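Local coordinates for protein beta-mannosidase (Trichoderma harzianum, PDB 4CVU) that probably hydrolyses terminal beta-mannose residues from the non-reducing ends of beta-mannosides, as a retaining enzyme of glycoside hydrolase family 2, at residues Q604-A609 with I623-H628; I598-I603 with V646-A651; W200-A205 with L389-A394. All coordinates share one frame; numbering follows the deposited sequence.

Contact 1: Q604-A609 with I623-H628; sequences QTWQQA and ILRNHH
Ala-609 and Arg-625 are the residues whose CA atoms come closest, yet these lie 10.3 Å apart, so helix 603-609 and helix 620-625 meet only through side chains that reach across the gap. Arg-625 does most of the reaching: its side chain leaves the backbone with CG beside the N and bends at chi3 (75°), which carries the guanidinium past the CZ3 corner of Trp-606 and on to Ala-609. The methyl CB of Ala-609 lies over one face of the guanidinium, 3.5 Å from NH2 and 3.9 Å from CZ of Arg-625. The side chains of Trp-606 and Arg-625 run antiparallel past one another, CZ3 of Trp-606 lying 3.9 Å from NE of Arg-625, and the two planes are 66° apart, so this is an oblique brush of side chains rather than a stack. A cation-pi contact is made instead with Trp-712. The polar end of this buried arginine is met by backbone carbonyls: NH1 is hydrogen-bonded to O of Asn-71 and of Gly-73, and NH2 to O of Gln-713. A leucine in its place removes the guanidinium, which would probably leave these carbonyl oxygens without their donor and open a gap beside the Ala-609 methyl. Just beyond the arginine the chain makes an Asx turn, in which OD1 of Asn-626 accepts from N of His-628 at 2.8 Å, the donor tilted 34° from the carbonyl plane. ND2 of the same amide bonds to Gln-645. That bond ties the turn to helix 638-655, onto which Ile-623 and Leu-624 also pack, while the backbone of Ala-609 is bonded to Gly-73 and Trp-606 rests on the loop residue Pro-601.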
# COMPACT_ATOMS: atom_id res chain seq x y z
N GLN A 604 6.88 8.99 5.15
CA GLN A 604 6.21 9.28 3.85
C GLN A 604 6.90 8.41 2.79
O GLN A 604 6.27 7.93 1.86
CB GLN A 604 6.30 10.75 3.43
CG GLN A 604 5.57 11.75 4.35
CD GLN A 604 6.30 12.07 5.65
OE1 GLN A 604 7.44 11.72 5.84
NE2 GLN A 604 5.64 12.79 6.53
N THR A 605 8.22 8.19 2.96
CA THR A 605 8.95 7.32 2.05
C THR A 605 8.46 5.85 2.25
O THR A 605 7.95 5.22 1.28
CB THR A 605 10.48 7.49 2.14
OG1 THR A 605 10.91 8.74 1.51
CG2 THR A 605 11.15 6.37 1.49
N TRP A 606 8.49 5.35 3.50
CA TRP A 606 7.94 4.01 3.80
C TRP A 606 6.57 3.84 3.15
O TRP A 606 6.26 2.79 2.56
CB TRP A 606 7.72 3.81 5.25
CG TRP A 606 9.01 3.40 5.93
CD1 TRP A 606 9.69 4.09 6.84
CD2 TRP A 606 9.76 2.22 5.66
NE1 TRP A 606 10.84 3.39 7.24
CE2 TRP A 606 10.89 2.23 6.51
CE3 TRP A 606 9.57 1.14 4.80
CZ2 TRP A 606 11.81 1.20 6.51
CZ3 TRP A 606 10.47 0.12 4.81
CH2 TRP A 606 11.60 0.15 5.66
N GLN A 607 5.75 4.84 3.32
CA GLN A 607 4.36 4.77 2.87
C GLN A 607 4.22 4.51 1.36
O GLN A 607 3.14 4.11 0.86
CB GLN A 607 3.61 6.04 3.27
CG GLN A 607 3.16 6.03 4.71
CD GLN A 607 2.55 7.35 5.13
OE1 GLN A 607 3.02 8.45 4.78
NE2 GLN A 607 1.50 7.25 5.86
N GLN A 608 5.29 4.76 0.62
CA GLN A 608 5.29 4.54 -0.82
C GLN A 608 5.30 3.04 -1.16
O GLN A 608 4.81 2.67 -2.19
CB GLN A 608 6.52 5.20 -1.46
CG GLN A 608 6.55 6.71 -1.32
CD GLN A 608 7.86 7.33 -1.76
OE1 GLN A 608 8.78 6.65 -2.26
NE2 GLN A 608 7.96 8.63 -1.59
N ALA A 609 5.96 2.23 -0.32
CA ALA A 609 6.36 0.87 -0.67
C ALA A 609 5.71 -0.22 0.17
O ALA A 609 5.65 -1.34 -0.27
CB ALA A 609 7.89 0.75 -0.57
N ILE A 623 11.66 -5.09 8.56
CA ILE A 623 12.89 -5.83 8.90
C ILE A 623 13.46 -6.49 7.65
O ILE A 623 14.68 -6.37 7.38
CB ILE A 623 12.63 -6.92 9.95
CG1 ILE A 623 12.40 -6.30 11.32
CG2 ILE A 623 13.79 -7.91 10.00
CD1 ILE A 623 11.67 -7.24 12.26
N LEU A 624 12.60 -7.15 6.87
CA LEU A 624 13.08 -7.89 5.68
C LEU A 624 13.65 -6.97 4.60
O LEU A 624 14.37 -7.42 3.73
CB LEU A 624 12.01 -8.82 5.11
CG LEU A 624 11.82 -10.12 5.93
CD1 LEU A 624 10.68 -10.99 5.43
CD2 LEU A 624 13.12 -10.91 5.96
N ARG A 625 13.32 -5.68 4.67
CA ARG A 625 13.86 -4.70 3.72
C ARG A 625 15.15 -4.08 4.22
O ARG A 625 15.84 -3.37 3.47
CB ARG A 625 12.82 -3.66 3.42
CG ARG A 625 11.68 -4.20 2.56
CD ARG A 625 10.54 -3.21 2.52
NE ARG A 625 10.87 -2.08 1.64
CZ ARG A 625 10.53 -2.00 0.34
NH1 ARG A 625 9.87 -2.97 -0.27
NH2 ARG A 625 10.91 -0.96 -0.38
N ASN A 626 15.52 -4.36 5.45
CA ASN A 626 16.83 -3.92 5.96
C ASN A 626 17.84 -4.97 5.53
O ASN A 626 17.81 -6.11 6.05
CB ASN A 626 16.82 -3.81 7.47
CG ASN A 626 18.09 -3.17 8.00
OD1 ASN A 626 19.11 -3.04 7.29
ND2 ASN A 626 17.99 -2.65 9.20
N HIS A 627 18.73 -4.60 4.60
CA HIS A 627 19.73 -5.54 4.16
C HIS A 627 21.04 -5.35 4.86
O HIS A 627 22.04 -5.91 4.43
CB HIS A 627 19.88 -5.53 2.64
CG HIS A 627 18.69 -6.10 1.93
ND1 HIS A 627 18.56 -6.10 0.56
CD2 HIS A 627 17.58 -6.72 2.41
CE1 HIS A 627 17.43 -6.69 0.22
NE2 HIS A 627 16.82 -7.07 1.32
N HIS A 628 21.02 -4.56 5.91
CA HIS A 628 22.16 -4.46 6.84
C HIS A 628 21.76 -5.27 8.07
O HIS A 628 21.07 -4.73 8.93
CB HIS A 628 22.42 -3.00 7.23
CG HIS A 628 23.61 -2.82 8.13
ND1 HIS A 628 24.87 -3.29 7.80
CD2 HIS A 628 23.76 -2.16 9.31
CE1 HIS A 628 25.73 -2.97 8.76
NE2 HIS A 628 25.08 -2.29 9.69

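Contact 2: I598-I603 with V646-A651; sequences ISMPSI and VEMTLA. With NAG (2-acetamido-2-deoxy-beta-D-glucopyranose), chain B; NAG (2-acetamido-2-deoxy-beta-D-glucopyranose), chain C.
Met-648 leaves its helix with CG beside the backbone N, runs extended through chi2 and then folds at chi3 (-75°), while Ile-598 holds CG1 between its backbone N and carbonyl carbon (chi1 68°); together these torsions bring the two side chains across each other at about a right angle. CG1 of Ile-598 touches CG of Met-648 at 3.7 Å, and the terminal CD1 of the isoleucine sits 3.9 Å from the thioether methyl CE of Met-648. The sulfur itself lies against the loop backbone, with SD of Met-648 3.8 Å from CA of Ser-599. It also passes near the amide of Met-600, whose N-H bonds to OG1 of Thr-675. The methyls of the two methionines meet more loosely, CE of Met-600 to CE of Met-648 at 4.3 Å. At the edge of this apolar patch a water links the loop to the helix, accepting from N of Ile-598 at 3.0 Å and donating to OE1 of Glu-647, whose other oxygen bonds to Tyr-629. A different side of the helix meets the sugars of a glycan attached to the protein: N2 of the chain B NAG donates to OG1 of Thr-649 at 3.0 Å, nearly straight at 165°, and that hydroxyl also bonds to O of Gln-645 one turn earlier. Val-646 lies alongside, its CG2 3.3 Å from O7 of the chain C NAG. Farther along the loop Ser-602 stands at the N-cap of helix 603-609, its OG bonded to N of Thr-605. A loop that leaves strand 592-595, takes Met-648 of helix 638-655 against it and leads into a capped helix is consistent with a strand-to-helix connection of the (beta/alpha)8 catalytic barrel of family 2 glycosidases.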
# COMPACT_ATOMS: atom_id res chain seq x y z
N ILE A 598 23.55 3.40 9.35
CA ILE A 598 22.21 3.44 8.66
C ILE A 598 21.12 4.21 9.37
O ILE A 598 21.22 4.40 10.61
CB ILE A 598 21.70 2.04 8.32
CG1 ILE A 598 21.37 1.27 9.61
CG2 ILE A 598 22.74 1.28 7.50
CD1 ILE A 598 20.53 0.02 9.41
N SER A 599 20.03 4.65 8.71
CA SER A 599 18.99 5.22 9.49
C SER A 599 17.70 4.92 8.65
O SER A 599 17.82 4.64 7.46
CB SER A 599 19.22 6.73 9.60
OG SER A 599 19.03 7.41 8.32
N MET A 600 16.56 4.96 9.32
CA MET A 600 15.26 4.73 8.68
C MET A 600 14.97 5.83 7.73
O MET A 600 15.33 6.97 7.98
CB MET A 600 14.16 4.75 9.73
CG MET A 600 13.94 3.59 10.63
SD MET A 600 13.67 2.09 9.76
CE MET A 600 13.08 0.97 10.98
N PRO A 601 14.18 5.56 6.67
CA PRO A 601 13.71 6.70 5.94
C PRO A 601 12.44 7.30 6.58
O PRO A 601 11.82 6.69 7.48
CB PRO A 601 13.32 6.09 4.58
CG PRO A 601 12.89 4.71 4.88
CD PRO A 601 13.85 4.29 5.99
N SER A 602 11.99 8.44 6.05
CA SER A 602 10.76 9.07 6.52
C SER A 602 9.58 8.09 6.41
O SER A 602 9.60 7.18 5.59
CB SER A 602 10.46 10.31 5.66
OG SER A 602 10.17 9.87 4.34
N ILE A 603 8.57 8.30 7.25
CA ILE A 603 7.34 7.53 7.11
C ILE A 603 6.69 7.80 5.74
O ILE A 603 6.01 6.91 5.20
CB ILE A 603 6.34 7.76 8.27
CG1 ILE A 603 5.10 6.86 8.10
CG2 ILE A 603 5.92 9.22 8.41
CD1 ILE A 603 4.17 6.84 9.29
N VAL A 646 18.70 -3.54 15.38
CA VAL A 646 19.26 -3.39 16.72
C VAL A 646 20.27 -2.25 16.80
O VAL A 646 20.28 -1.50 17.77
CB VAL A 646 19.85 -4.71 17.24
CG1 VAL A 646 20.70 -4.52 18.51
CG2 VAL A 646 18.73 -5.70 17.51
N GLU A 647 21.14 -2.13 15.80
CA GLU A 647 22.11 -1.01 15.78
C GLU A 647 21.39 0.33 15.86
O GLU A 647 21.73 1.21 16.64
CB GLU A 647 23.01 -1.07 14.56
CG GLU A 647 24.10 -2.16 14.63
CD GLU A 647 24.83 -2.36 13.30
OE1 GLU A 647 24.53 -1.64 12.31
OE2 GLU A 647 25.75 -3.22 13.24
N MET A 648 20.33 0.51 15.07
CA MET A 648 19.67 1.78 15.12
C MET A 648 19.01 2.00 16.46
O MET A 648 19.00 3.12 16.99
CB MET A 648 18.62 1.84 13.96
CG MET A 648 19.24 1.87 12.60
SD MET A 648 17.89 2.16 11.37
CE MET A 648 17.29 0.51 11.50
N THR A 649 18.44 0.94 17.05
CA THR A 649 17.68 1.04 18.30
C THR A 649 18.62 1.42 19.43
O THR A 649 18.27 2.28 20.25
CB THR A 649 16.96 -0.28 18.66
OG1 THR A 649 16.13 -0.70 17.57
CG2 THR A 649 16.05 -0.14 19.89
N LEU A 650 19.78 0.81 19.47
CA LEU A 650 20.74 1.11 20.52
C LEU A 650 21.31 2.55 20.44
O LEU A 650 21.54 3.21 21.47
CB LEU A 650 21.87 0.10 20.51
CG LEU A 650 21.61 -1.35 20.94
CD1 LEU A 650 22.90 -2.16 20.87
CD2 LEU A 650 21.01 -1.44 22.35
N ALA A 651 21.56 2.99 19.21
CA ALA A 651 22.02 4.33 18.94
C ALA A 651 21.08 5.37 19.54
O ALA A 651 21.52 6.25 20.27
CB ALA A 651 22.18 4.55 17.43
C1 NAG B . 13.32 -4.22 17.32
C2 NAG B . 13.48 -3.40 18.58
C3 NAG B . 14.77 -3.71 19.34
C4 NAG B . 15.03 -5.21 19.51
C5 NAG B . 14.87 -5.84 18.16
C6 NAG B . 15.09 -7.36 18.20
C7 NAG B . 12.45 -1.18 18.53
C8 NAG B . 12.62 0.29 18.26
N2 NAG B . 13.48 -1.98 18.29
O3 NAG B . 14.73 -3.10 20.61
O4 NAG B . 16.35 -5.47 19.94
O5 NAG B . 13.59 -5.58 17.63
O6 NAG B . 14.16 -7.97 19.08
O7 NAG B . 11.38 -1.59 19.00
C1 NAG C . 16.52 -5.54 21.36
C2 NAG C . 17.76 -6.39 21.63
C3 NAG C . 18.14 -6.40 23.08
C4 NAG C . 18.23 -4.99 23.61
C5 NAG C . 16.93 -4.26 23.33
C6 NAG C . 17.03 -2.80 23.78
C7 NAG C . 18.30 -8.40 20.34
C8 NAG C . 17.85 -9.78 19.96
N2 NAG C . 17.50 -7.73 21.18
O3 NAG C . 19.40 -7.00 23.19
O4 NAG C . 18.49 -5.01 25.00
O5 NAG C . 16.66 -4.26 21.94
O6 NAG C . 15.88 -2.13 23.31
O7 NAG C . 19.36 -7.96 19.89
O HOH W 1 24.38 1.28 11.36

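Contact 3: W200-A205 with L389-A394; sequences WDWGPA and LIPPDA
The side chains of Trp-202 and Ile-390 reach toward each other and meet as methyl over ring: CD1 of Ile-390 lies 3.8 Å from the centroid of the six-membered ring of Trp-202, 18° off its normal, a CH-pi contact. With chi1 at 65° the CG1 branch of the isoleucine carries CD1 over the ring, while its CG2 comes 4.0 Å from CZ2 of Trp-202. The opposite face of the indole is met by CD1 of Trp-200, 3.1 Å above the plane and displaced toward the rim, so the ring lies between Ile-390 and Trp-200; the backbone of Trp-200 and Gly-203 is bonded both ways. The contact probably joins two domains: residues 200-205 would belong to the galactose-binding-like domain, and residues 389-394 follow strand 380-389 of the parallel strands that probably form the catalytic (beta/alpha)8 barrel. Trp-422 serves both tryptophans with edge-to-face contacts. Pro-391 approaches the indole obliquely, its CD 4.4 Å from CH2 of Trp-202. Farther on, the ring atom CG of Pro-204 touches CB of Ala-394 at 4.4 Å. The backbone O of Ile-390 is hydrogen-bonded to ND2 of Asn-709.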
# COMPACT_ATOMS: atom_id res chain seq x y z
N TRP A 200 22.45 -5.99 -2.64
CA TRP A 200 23.53 -5.41 -1.81
C TRP A 200 22.92 -5.12 -0.44
O TRP A 200 21.70 -5.33 -0.21
CB TRP A 200 24.15 -4.16 -2.48
CG TRP A 200 25.70 -3.98 -2.28
CD1 TRP A 200 26.31 -3.22 -1.34
CD2 TRP A 200 26.76 -4.58 -3.05
NE1 TRP A 200 27.68 -3.32 -1.44
CE2 TRP A 200 27.99 -4.15 -2.48
CE3 TRP A 200 26.80 -5.45 -4.13
CZ2 TRP A 200 29.23 -4.55 -2.97
CZ3 TRP A 200 28.05 -5.83 -4.65
CH2 TRP A 200 29.26 -5.37 -4.05
N ASP A 201 23.75 -4.64 0.48
CA ASP A 201 23.31 -4.37 1.82
C ASP A 201 22.49 -3.08 1.95
O ASP A 201 22.10 -2.76 3.05
CB ASP A 201 24.47 -4.41 2.86
CG ASP A 201 25.59 -3.44 2.57
OD1 ASP A 201 25.53 -2.61 1.62
OD2 ASP A 201 26.57 -3.48 3.35
N TRP A 202 22.17 -2.42 0.84
CA TRP A 202 21.21 -1.34 0.81
C TRP A 202 20.18 -1.48 -0.31
O TRP A 202 19.47 -0.55 -0.54
CB TRP A 202 21.88 0.04 0.64
CG TRP A 202 23.10 0.02 -0.18
CD1 TRP A 202 24.40 0.14 0.28
CD2 TRP A 202 23.19 -0.20 -1.58
NE1 TRP A 202 25.28 0.01 -0.75
CE2 TRP A 202 24.56 -0.19 -1.91
CE3 TRP A 202 22.25 -0.41 -2.61
CZ2 TRP A 202 25.00 -0.39 -3.21
CZ3 TRP A 202 22.68 -0.57 -3.87
CH2 TRP A 202 24.03 -0.56 -4.19
N GLY A 203 20.12 -2.60 -1.00
CA GLY A 203 19.23 -2.71 -2.20
C GLY A 203 18.82 -4.12 -2.49
O GLY A 203 19.38 -5.09 -1.91
N PRO A 204 17.78 -4.28 -3.36
CA PRO A 204 17.17 -5.56 -3.71
C PRO A 204 17.94 -6.28 -4.81
O PRO A 204 18.94 -5.72 -5.38
CB PRO A 204 15.77 -5.15 -4.23
CG PRO A 204 16.02 -3.81 -4.86
CD PRO A 204 17.12 -3.15 -4.04
N ALA A 205 17.51 -7.49 -5.12
CA ALA A 205 18.19 -8.32 -6.09
C ALA A 205 17.25 -8.76 -7.18
O ALA A 205 16.84 -9.94 -7.20
CB ALA A 205 18.74 -9.56 -5.40
N LEU A 389 27.89 8.00 -4.67
CA LEU A 389 26.69 7.86 -5.50
C LEU A 389 26.52 6.39 -5.85
O LEU A 389 27.40 5.77 -6.46
CB LEU A 389 26.87 8.67 -6.77
CG LEU A 389 25.73 8.52 -7.79
CD1 LEU A 389 24.48 9.15 -7.22
CD2 LEU A 389 26.15 9.15 -9.10
N ILE A 390 25.38 5.83 -5.48
CA ILE A 390 25.00 4.48 -5.86
C ILE A 390 23.89 4.59 -6.93
O ILE A 390 23.34 5.67 -7.14
CB ILE A 390 24.53 3.63 -4.66
CG1 ILE A 390 23.25 4.20 -4.06
CG2 ILE A 390 25.65 3.54 -3.60
CD1 ILE A 390 22.30 3.15 -3.57
N PRO A 391 23.60 3.50 -7.63
CA PRO A 391 22.54 3.63 -8.66
C PRO A 391 21.23 4.11 -8.04
O PRO A 391 20.79 3.54 -7.05
CB PRO A 391 22.40 2.22 -9.20
CG PRO A 391 23.71 1.57 -8.88
CD PRO A 391 24.18 2.15 -7.59
N PRO A 392 20.61 5.13 -8.62
CA PRO A 392 19.31 5.64 -8.06
C PRO A 392 18.11 4.68 -8.21
O PRO A 392 17.09 4.89 -7.57
CB PRO A 392 19.05 6.90 -8.90
CG PRO A 392 19.69 6.56 -10.22
CD PRO A 392 20.96 5.79 -9.87
N ASP A 393 18.23 3.61 -9.02
CA ASP A 393 17.11 2.74 -9.30
C ASP A 393 17.65 1.35 -9.57
O ASP A 393 18.80 1.19 -9.98
CB ASP A 393 16.31 3.31 -10.46
CG ASP A 393 14.83 2.89 -10.49
OD1 ASP A 393 14.52 1.74 -10.94
OD2 ASP A 393 13.95 3.71 -10.09
N ALA A 394 16.84 0.33 -9.31
CA ALA A 394 17.25 -1.01 -9.68
C ALA A 394 17.09 -1.24 -11.20
O ALA A 394 17.64 -2.21 -11.74
CB ALA A 394 16.50 -2.05 -8.86

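Overall arrangement
Contact 1 is the middle of the three, its centre about 11 Å from that of contact 2 and about 13 Å from that of contact 3; along the chain it is nested inside the loop closed by contact 2. CZ2 of Trp-606 rests 3.9 Å from SD of Met-600, and NE2 of His-628 makes a weak hydrogen bond to OE1 of Glu-647. Toward contact 3, ND1 of His-627 is hydrogen-bonded to O of Gly-203 at 2.8 Å. Contacts 2 and 3 do not touch, their nearest atoms about 6 Å apart. The glycan sugars meet contact 2, whereas a cadmium ion lies about 8 Å from the side chain of Ala-609 in contact 1.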